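Local structure of DUF269-containing protein (Cyanothece sp. ATCC 51142, 3NJ2) at residues B[87-92]-B[134-139]; B[95-100]-B[108-113]. The protein is of unknown function but belongs to the DUF269 family and is associated with nitrogen fixation in a cyanobacterium. One frame throughout, in Å; residues are numbered along the deposited sequence.

Contact 1 (B[87-92]-B[134-139])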
loop_
_atom_site.group_PDB
_atom_site.type_symbol
_atom_site.label_atom_id
_atom_site.label_comp_id
_atom_site.label_asym_id
_atom_site.label_seq_id
_atom_site.Cartn_x
_atom_site.Cartn_y
_atom_site.Cartn_z
ATOM N N LEU B 87 -10.533 1.881 8.920
ATOM C CA LEU B 87 -11.544 1.086 8.194
ATOM C C LEU B 87 -12.467 2.016 7.390
ATOM O O LEU B 87 -12.802 1.653 6.232
ATOM C CB LEU B 87 -12.320 0.201 9.233
ATOM C CG LEU B 87 -13.304 -0.731 8.476
ATOM C CD1 LEU B 87 -12.723 -1.685 7.422
ATOM C CD2 LEU B 87 -13.973 -1.630 9.525
ATOM N N ARG B 88 -12.815 3.196 7.874
ATOM C CA ARG B 88 -13.551 4.194 7.032
ATOM C C ARG B 88 -12.777 4.578 5.809
ATOM O O ARG B 88 -13.350 4.626 4.752
ATOM C CB ARG B 88 -14.020 5.523 7.730
ATOM C CG ARG B 88 -15.177 5.250 8.729
ATOM C CD ARG B 88 -15.878 6.516 9.049
ATOM N NE ARG B 88 -14.924 7.451 9.707
ATOM C CZ ARG B 88 -14.593 7.373 11.001
ATOM N NH1 ARG B 88 -15.128 6.433 11.796
ATOM N NH2 ARG B 88 -13.717 8.230 11.531
ATOM N N ILE B 89 -11.493 4.850 5.954
ATOM C CA ILE B 89 -10.756 5.244 4.770
ATOM C C ILE B 89 -10.639 4.025 3.847
ATOM O O ILE B 89 -10.812 4.248 2.610
ATOM C CB ILE B 89 -9.320 5.619 5.176
ATOM C CG1 ILE B 89 -9.352 6.748 6.146
ATOM C CG2 ILE B 89 -8.459 6.006 3.901
ATOM C CD1 ILE B 89 -7.987 7.124 6.747
ATOM N N LEU B 90 -10.428 2.776 4.322
ATOM C CA LEU B 90 -10.390 1.599 3.438
ATOM C C LEU B 90 -11.723 1.438 2.710
ATOM O O LEU B 90 -11.723 1.259 1.479
ATOM C CB LEU B 90 -10.054 0.386 4.288
ATOM C CG LEU B 90 -9.445 -0.864 3.713
ATOM C CD1 LEU B 90 -8.330 -0.550 2.710
ATOM C CD2 LEU B 90 -8.858 -1.575 4.937
ATOM N N CYS B 91 -12.829 1.677 3.410
ATOM C CA CYS B 91 -14.129 1.499 2.772
ATOM C C CYS B 91 -14.438 2.525 1.716
ATOM O O CYS B 91 -15.008 2.184 0.645
ATOM C CB CYS B 91 -15.258 1.477 3.801
ATOM S SG CYS B 91 -15.308 -0.147 4.735
ATOM N N TYR B 92 -13.974 3.761 1.923
ATOM C CA TYR B 92 -14.036 4.826 0.919
ATOM C C TYR B 92 -13.324 4.423 -0.336
ATOM O O TYR B 92 -13.919 4.451 -1.471
ATOM C CB TYR B 92 -13.433 6.113 1.528
ATOM C CG TYR B 92 -13.417 7.308 0.632
ATOM C CD1 TYR B 92 -14.596 8.072 0.399
ATOM C CD2 TYR B 92 -12.239 7.733 0.050
ATOM C CE1 TYR B 92 -14.586 9.232 -0.407
ATOM C CE2 TYR B 92 -12.221 8.885 -0.688
ATOM C CZ TYR B 92 -13.404 9.614 -0.921
ATOM O OH TYR B 92 -13.354 10.716 -1.722
ATOM N N ARG B 134 -3.347 8.092 -4.272
ATOM C CA ARG B 134 -3.656 9.290 -3.485
ATOM C C ARG B 134 -2.793 9.411 -2.221
ATOM O O ARG B 134 -2.785 8.548 -1.355
ATOM C CB ARG B 134 -5.125 9.274 -3.096
ATOM C CG ARG B 134 -5.561 10.543 -2.510
ATOM C CD ARG B 134 -7.039 10.706 -2.827
ATOM N NE ARG B 134 -7.531 11.913 -2.183
ATOM C CZ ARG B 134 -7.647 13.091 -2.787
ATOM N NH1 ARG B 134 -7.331 13.250 -4.076
ATOM N NH2 ARG B 134 -8.133 14.113 -2.088
ATOM N N SER B 135 -2.077 10.533 -2.105
ATOM C CA SER B 135 -1.318 10.843 -0.869
ATOM C C SER B 135 -2.288 11.262 0.235
ATOM O O SER B 135 -3.142 12.142 -0.021
ATOM C CB SER B 135 -0.426 12.019 -1.219
ATOM O OG SER B 135 0.374 12.396 -0.101
ATOM N N LEU B 136 -2.199 10.570 1.382
ATOM C CA LEU B 136 -3.001 10.759 2.583
ATOM C C LEU B 136 -2.170 11.435 3.676
ATOM O O LEU B 136 -0.987 11.121 3.867
ATOM C CB LEU B 136 -3.494 9.426 3.173
ATOM C CG LEU B 136 -4.234 8.575 2.159
ATOM C CD1 LEU B 136 -4.579 7.216 2.807
ATOM C CD2 LEU B 136 -5.418 9.344 1.560
ATOM N N ARG B 137 -2.737 12.456 4.303
ATOM C CA ARG B 137 -2.040 13.166 5.351
ATOM C C ARG B 137 -3.092 13.407 6.459
ATOM O O ARG B 137 -4.324 13.564 6.135
ATOM C CB ARG B 137 -1.368 14.486 4.813
ATOM C CG ARG B 137 -2.278 15.557 4.452
ATOM C CD ARG B 137 -1.538 16.856 3.971
ATOM N NE ARG B 137 -2.499 17.925 3.826
ATOM C CZ ARG B 137 -2.408 18.972 3.006
ATOM N NH1 ARG B 137 -1.372 19.147 2.191
ATOM N NH2 ARG B 137 -3.393 19.858 3.007
ATOM N N ASP B 138 -2.628 13.478 7.729
ATOM C CA ASP B 138 -3.544 13.813 8.874
ATOM C C ASP B 138 -4.720 12.846 8.844
ATOM O O ASP B 138 -5.853 13.293 9.038
ATOM C CB ASP B 138 -4.075 15.276 8.740
ATOM C CG ASP B 138 -2.904 16.289 8.662
ATOM O OD1 ASP B 138 -1.761 15.896 9.045
ATOM O OD2 ASP B 138 -3.152 17.373 8.174
ATOM N N ALA B 139 -4.419 11.538 8.599
ATOM C CA ALA B 139 -5.499 10.578 8.310
ATOM C C ALA B 139 -6.472 10.445 9.483
ATOM O O ALA B 139 -7.667 10.144 9.296
ATOM C CB ALA B 139 -4.923 9.284 7.994
#

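Contact 2 (B[95-100]-B[108-113])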
loop_
_atom_site.group_PDB
_atom_site.type_symbol
_atom_site.label_atom_id
_atom_site.label_comp_id
_atom_site.label_asym_id
_atom_site.label_seq_id
_atom_site.Cartn_x
_atom_site.Cartn_y
_atom_site.Cartn_z
ATOM N N ALA B 95 -14.993 1.514 -2.079
ATOM C CA ALA B 95 -16.249 1.967 -2.722
ATOM C C ALA B 95 -15.898 2.523 -4.144
ATOM O O ALA B 95 -16.645 2.270 -5.149
ATOM C CB ALA B 95 -16.915 2.971 -1.838
ATOM N N ILE B 96 -14.767 3.254 -4.194
ATOM C CA ILE B 96 -14.310 3.870 -5.413
ATOM C C ILE B 96 -13.907 2.700 -6.347
ATOM O O ILE B 96 -14.320 2.642 -7.560
ATOM C CB ILE B 96 -13.133 4.814 -5.107
ATOM C CG1 ILE B 96 -13.698 6.040 -4.492
ATOM C CG2 ILE B 96 -12.341 5.154 -6.527
ATOM C CD1 ILE B 96 -12.622 6.848 -3.793
ATOM N N ALA B 97 -13.177 1.725 -5.829
ATOM C CA ALA B 97 -12.633 0.585 -6.584
ATOM C C ALA B 97 -13.829 -0.232 -7.148
ATOM O O ALA B 97 -13.878 -0.634 -8.293
ATOM C CB ALA B 97 -11.784 -0.276 -5.697
ATOM N N ALA B 98 -14.845 -0.428 -6.284
ATOM C CA ALA B 98 -16.006 -1.233 -6.780
ATOM C C ALA B 98 -16.737 -0.601 -7.955
ATOM O O ALA B 98 -17.215 -1.316 -8.805
ATOM C CB ALA B 98 -16.930 -1.438 -5.598
ATOM N N LEU B 99 -16.851 0.719 -8.011
ATOM C CA LEU B 99 -17.472 1.426 -9.109
ATOM C C LEU B 99 -16.584 1.353 -10.368
ATOM O O LEU B 99 -17.092 1.181 -11.476
ATOM C CB LEU B 99 -17.797 2.869 -8.752
ATOM C CG LEU B 99 -18.957 3.000 -7.769
ATOM C CD1 LEU B 99 -18.782 4.358 -6.990
ATOM C CD2 LEU B 99 -20.270 2.724 -8.457
ATOM N N ILE B 100 -15.263 1.490 -10.205
ATOM C CA ILE B 100 -14.337 1.296 -11.341
ATOM C C ILE B 100 -14.534 -0.091 -11.918
ATOM O O ILE B 100 -14.678 -0.229 -13.122
ATOM C CB ILE B 100 -12.888 1.580 -10.885
ATOM C CG1 ILE B 100 -12.796 3.034 -10.541
ATOM C CG2 ILE B 100 -11.927 1.233 -12.069
ATOM C CD1 ILE B 100 -11.423 3.327 -9.812
ATOM N N CYS B 108 -10.218 -4.741 -9.360
ATOM C CA CYS B 108 -9.393 -3.774 -8.722
ATOM C C CYS B 108 -9.115 -4.228 -7.251
ATOM O O CYS B 108 -10.000 -4.839 -6.603
ATOM C CB CYS B 108 -10.111 -2.369 -8.771
ATOM S SG CYS B 108 -10.027 -1.562 -10.327
ATOM N N GLN B 109 -7.924 -3.937 -6.768
ATOM C CA GLN B 109 -7.544 -4.169 -5.347
ATOM C C GLN B 109 -7.159 -2.841 -4.694
ATOM O O GLN B 109 -6.911 -1.848 -5.413
ATOM C CB GLN B 109 -6.433 -5.148 -5.295
ATOM C CG GLN B 109 -7.103 -6.495 -5.811
ATOM C CD GLN B 109 -6.105 -7.580 -5.854
ATOM O OE1 GLN B 109 -5.159 -7.541 -6.658
ATOM N NE2 GLN B 109 -6.295 -8.576 -5.000
ATOM N N VAL B 110 -7.331 -2.837 -3.385
ATOM C CA VAL B 110 -7.150 -1.610 -2.621
ATOM C C VAL B 110 -6.172 -1.833 -1.486
ATOM O O VAL B 110 -6.273 -2.865 -0.712
ATOM C CB VAL B 110 -8.510 -1.125 -2.054
ATOM C CG1 VAL B 110 -8.314 0.160 -1.234
ATOM C CG2 VAL B 110 -9.559 -0.866 -3.163
ATOM N N VAL B 111 -5.222 -0.888 -1.292
ATOM C CA VAL B 111 -4.440 -0.796 -0.069
ATOM C C VAL B 111 -4.435 0.626 0.460
ATOM O O VAL B 111 -4.276 1.595 -0.292
ATOM C CB VAL B 111 -2.972 -1.230 -0.421
ATOM C CG1 VAL B 111 -1.855 -0.635 0.530
ATOM C CG2 VAL B 111 -2.927 -2.702 -0.527
ATOM N N VAL B 112 -4.579 0.727 1.751
ATOM C CA VAL B 112 -4.412 1.985 2.504
ATOM C C VAL B 112 -3.239 1.800 3.485
ATOM O O VAL B 112 -3.281 0.924 4.391
ATOM C CB VAL B 112 -5.716 2.481 3.186
ATOM C CG1 VAL B 112 -5.431 3.674 4.103
ATOM C CG2 VAL B 112 -6.842 2.757 2.149
ATOM N N ASP B 113 -2.146 2.500 3.228
ATOM C CA ASP B 113 -0.987 2.337 4.056
ATOM C C ASP B 113 -0.739 3.674 4.791
ATOM O O ASP B 113 -0.577 4.725 4.175
ATOM C CB ASP B 113 0.207 2.039 3.201
ATOM C CG ASP B 113 1.482 1.746 4.016
ATOM O OD1 ASP B 113 1.441 0.946 4.993
ATOM O OD2 ASP B 113 2.525 2.247 3.696
#

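Contact 1 (B[87-92]-B[134-139])
I89 reaches out from the helix and divides its two branches between L136 and A139, a compact example of how one beta-branched residue can serve two partners at once. The chi1 of -60° sets CG2 anti to the backbone N, directing it toward L136, and leaves CG1 beside that N to lead CD1 toward A139. The short branch goes to the end of the strand, where CG2 of I89 lies 4.2 Å from CD1 of L136; this one methyl of the leucine does the touching. The longer branch is extended by a chi2 of 174° and carries its terminal methyl past the strand end, bringing CD1 of I89 to 4.0 Å from CB of A139, with the carbonyl O of A139 equally near. No hydrogen bond crosses between the segments; they bury 124 Å² in all, and the three residues that touch are buried. The nearest CA atoms, those of I89 and A139, are still 8.3 Å apart, a gap bridged mostly by the I89 side chain. L114 of strand 109-114 packs against I89, L136 and A139, and F142 covers I89 from a loop. Further along helix 83-104, Y92 meets F142 edge-to-face, also meets the ring of F144 and packs on helix 147-167, while C91 touches helix 35-46. The partner segment holds the last residues of strand 129-136, an outer strand of the sheet.

Contact 2 (B[95-100]-B[108-113])
The methyl of A97 meets V110 and C108 together, showing how a small residue lets a helix settle close onto a strand. The tight part lies here: CB of A97 is 3.4 Å from CG2 of V110, shorter than usual for two carbons in van der Waals contact. V110 has its CG1 anti to the backbone N, chi1 179°, which leaves CG2 beside that N and brings this methyl against the alanine, while CG1 packs on L90; the residue also touches F93. The alanine methyl touches the cysteine as well, with CB of A97 at 4.1 Å from CB of C108. The backbones are correspondingly close, the CA atoms of A97 and C108 being 5.8 Å apart. Helix 83-104 and strand 109-114 are successive elements joined by a short connection; the chain reverses after the helix, which thus lies over one face of a three-stranded antiparallel sheet in which this strand is at an edge within its own chain. V124 of the middle strand, 120-126, closes in on both A97 and C108. At C108 the packing is of ordinary van der Waals closeness, CG2 of I100 coming to 3.8 Å from SG of C108, and V131 of strand 129-136 also packs on both residues. A97 and I100 are buried, whereas their partners C108 and V110 are partly exposed; the backbone N of C108 is hydrogen-bonded to OE1 of E101. The outward side of the strand is a different setting: Q109, whose CB points away from the helix, is exposed and packs on W121 of the second subunit, while V111 and D113 pack on D113 and V111 of that subunit.

How the contacts relate
Contacts 1 and 2 show one long helix, 83-104, meeting a single three-stranded sheet at two places, their centres about 11 Å apart. Contact 1 uses the outer strand 129-136, and its touching residues are all buried; contact 2 uses the other outer strand, 109-114, and is partly buried, with the second subunit packed near it. Both are apolar, without hydrogen bonds between their segments, but contact 1 depends on I89 reaching across to a leucine and an alanine, whereas contact 2 brings backbones close over an alanine. V112 joins them: its CG1 lies 3.8 Å from CG2 of I89, and its CG2 3.7 Å from CD1 of L90. Along the chain, contact 2 is nested inside the loop that contact 1 closes.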